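Local coordinates for protein diguanylate cyclase (Xanthomonas campestris pv. campestris, PDB 5H5O) that binds cyclic GMP through its cyclic nucleotide-binding domain, the part present here, and probably makes cyclic di-GMP from two GTP through its GGDEF domain, at residues Q38-V43 with S88-L93. Sequence-based numbering, arbitrary orientation.
Sequences QMFIVV and SRLIEL
Strands 39-43 and 88-93 pair antiparallel, their axes 147° apart, as the two inner strands of one sheet of the cupin-like cyclic nucleotide-binding domain. Met39/Leu93 and Ile41/Ile91 are hydrogen-bonded pairs with bonds both ways: Leu93 N reaches Met39 O at 3.0 Å, nearly straight, and Ile91 N reaches Ile41 O at 2.7 Å. Val43 N to Arg89 O extends the ladder. Ile91 O also receives a CA-H...O contact from Phe40 CA (3.2 Å). On one face CG of Met39 (selenomethionine) lies alongside Leu93 CB (3.8 Å), Ile41 runs beside Ile91, and Phe14 of helix 8-17 covers Met39, Ile41 and Leu93. Ile91, its CG1 anti to the carbonyl carbon (chi1 -65°), brings CD1 to Val43 CG1 (3.6 Å), the two side chains crossing at about a right angle. On the other face Phe40 and Glu92 lie side by side; Glu92 OE1 meets the ring edge in plane, 3.4 Å from Phe40 CE1, with ring and carboxylate planes perpendicular. Leu90 CD1 touches Phe40 CD1 obliquely at 4.0 Å. Glu92 OE2 forms a salt bridge with Arg21, so its charge is probably balanced beside the aromatic edge, while Gln38 O accepts a bond from NH2 of cyclic-GMP-binding Arg78, tying the end of this strand pair to the nucleotide site.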
loop_
_atom_site.group_PDB
_atom_site.type_symbol
_atom_site.label_atom_id
_atom_site.label_comp_id
_atom_site.label_asym_id
_atom_site.label_seq_id
_atom_site.Cartn_x
_atom_site.Cartn_y
_atom_site.Cartn_z
ATOM N N GLN A 38 7.956 -12.293 6.659
ATOM C CA GLN A 38 6.638 -12.723 7.107
ATOM C C GLN A 38 5.954 -11.593 7.836
ATOM O O GLN A 38 6.618 -10.718 8.386
ATOM C CB GLN A 38 6.731 -13.946 8.020
ATOM C CG GLN A 38 7.584 -13.707 9.205
ATOM C CD GLN A 38 8.945 -14.316 9.060
ATOM O OE1 GLN A 38 9.878 -13.673 8.576
ATOM N NE2 GLN A 38 9.077 -15.569 9.491
HETATM N N MSE A 39 4.621 -11.599 7.816
HETATM C CA MSE A 39 3.852 -10.662 8.618
HETATM C C MSE A 39 3.202 -11.426 9.751
HETATM O O MSE A 39 3.204 -12.663 9.768
HETATM C CB MSE A 39 2.761 -9.983 7.802
HETATM C CG MSE A 39 1.706 -10.937 7.281
HETATM SE SE MSE A 39 0.209 -9.938 6.565
HETATM C CE MSE A 39 -0.636 -9.355 8.220
ATOM N N PHE A 40 2.617 -10.682 10.679
ATOM C CA PHE A 40 2.027 -11.279 11.872
ATOM C C PHE A 40 0.685 -10.673 12.245
ATOM O O PHE A 40 0.468 -9.478 12.082
ATOM C CB PHE A 40 2.983 -11.114 13.049
ATOM C CG PHE A 40 4.290 -11.801 12.852
ATOM C CD1 PHE A 40 4.431 -13.146 13.169
ATOM C CD2 PHE A 40 5.381 -11.113 12.335
ATOM C CE1 PHE A 40 5.645 -13.792 12.979
ATOM C CE2 PHE A 40 6.591 -11.751 12.144
ATOM C CZ PHE A 40 6.724 -13.093 12.462
ATOM N N ILE A 41 -0.210 -11.500 12.774
ATOM C CA ILE A 41 -1.418 -10.977 13.406
ATOM C C ILE A 41 -1.479 -11.385 14.887
ATOM O O ILE A 41 -1.355 -12.575 15.230
ATOM C CB ILE A 41 -2.703 -11.438 12.672
ATOM C CG1 ILE A 41 -2.609 -11.145 11.161
ATOM C CG2 ILE A 41 -3.907 -10.774 13.285
ATOM C CD1 ILE A 41 -3.422 -12.098 10.276
ATOM N N VAL A 42 -1.649 -10.400 15.762
ATOM C CA VAL A 42 -1.852 -10.685 17.183
ATOM C C VAL A 42 -3.233 -11.319 17.400
ATOM O O VAL A 42 -4.251 -10.771 16.968
ATOM C CB VAL A 42 -1.764 -9.400 18.039
ATOM C CG1 VAL A 42 -1.761 -9.734 19.551
ATOM C CG2 VAL A 42 -0.519 -8.564 17.660
ATOM N N VAL A 43 -3.289 -12.468 18.069
ATOM C CA VAL A 43 -4.607 -12.983 18.476
ATOM C C VAL A 43 -4.789 -13.052 19.998
ATOM O O VAL A 43 -5.906 -13.062 20.485
ATOM C CB VAL A 43 -4.969 -14.325 17.820
ATOM C CG1 VAL A 43 -4.871 -14.222 16.272
ATOM C CG2 VAL A 43 -4.107 -15.445 18.361
ATOM N N SER A 88 2.066 -13.948 24.474
ATOM C CA SER A 88 1.226 -13.596 23.343
ATOM C C SER A 88 1.113 -14.741 22.364
ATOM O O SER A 88 1.953 -15.640 22.339
ATOM C CB SER A 88 1.796 -12.360 22.635
ATOM O OG SER A 88 1.620 -11.213 23.433
ATOM N N ARG A 89 0.071 -14.712 21.548
ATOM C CA ARG A 89 -0.047 -15.693 20.478
ATOM C C ARG A 89 -0.307 -14.933 19.196
ATOM O O ARG A 89 -1.040 -13.941 19.193
ATOM C CB ARG A 89 -1.185 -16.678 20.739
ATOM C CG ARG A 89 -0.952 -17.650 21.871
ATOM C CD ARG A 89 -2.211 -18.455 22.097
ATOM N NE ARG A 89 -1.932 -19.738 22.713
ATOM C CZ ARG A 89 -2.870 -20.586 23.117
ATOM N NH1 ARG A 89 -4.148 -20.271 22.963
ATOM N NH2 ARG A 89 -2.526 -21.739 23.678
ATOM N N LEU A 90 0.292 -15.418 18.111
ATOM C CA LEU A 90 0.289 -14.724 16.836
ATOM C C LEU A 90 -0.073 -15.664 15.711
ATOM O O LEU A 90 0.243 -16.855 15.761
ATOM C CB LEU A 90 1.681 -14.168 16.544
ATOM C CG LEU A 90 2.398 -13.309 17.586
ATOM C CD1 LEU A 90 3.772 -12.912 17.089
ATOM C CD2 LEU A 90 1.602 -12.069 17.896
ATOM N N ILE A 91 -0.731 -15.125 14.688
ATOM C CA ILE A 91 -0.737 -15.786 13.383
ATOM C C ILE A 91 0.515 -15.339 12.635
ATOM O O ILE A 91 0.779 -14.140 12.496
ATOM C CB ILE A 91 -1.964 -15.407 12.545
ATOM C CG1 ILE A 91 -3.247 -15.913 13.221
ATOM C CG2 ILE A 91 -1.831 -15.956 11.101
ATOM C CD1 ILE A 91 -4.467 -15.114 12.806
ATOM N N GLU A 92 1.301 -16.305 12.181
ATOM C CA GLU A 92 2.473 -16.020 11.368
ATOM C C GLU A 92 2.200 -16.418 9.917
ATOM O O GLU A 92 1.902 -17.575 9.626
ATOM C CB GLU A 92 3.675 -16.764 11.920
ATOM C CG GLU A 92 4.960 -16.624 11.124
ATOM C CD GLU A 92 6.094 -17.427 11.744
ATOM O OE1 GLU A 92 6.487 -17.134 12.890
ATOM O OE2 GLU A 92 6.585 -18.357 11.083
ATOM N N LEU A 93 2.303 -15.446 9.013
ATOM C CA LEU A 93 2.006 -15.662 7.602
ATOM C C LEU A 93 3.265 -15.451 6.752
ATOM O O LEU A 93 3.774 -14.340 6.645
ATOM C CB LEU A 93 0.905 -14.694 7.189
ATOM C CG LEU A 93 -0.113 -14.942 6.070
ATOM C CD1 LEU A 93 0.361 -14.347 4.802
ATOM C CD2 LEU A 93 -0.532 -16.411 5.882
#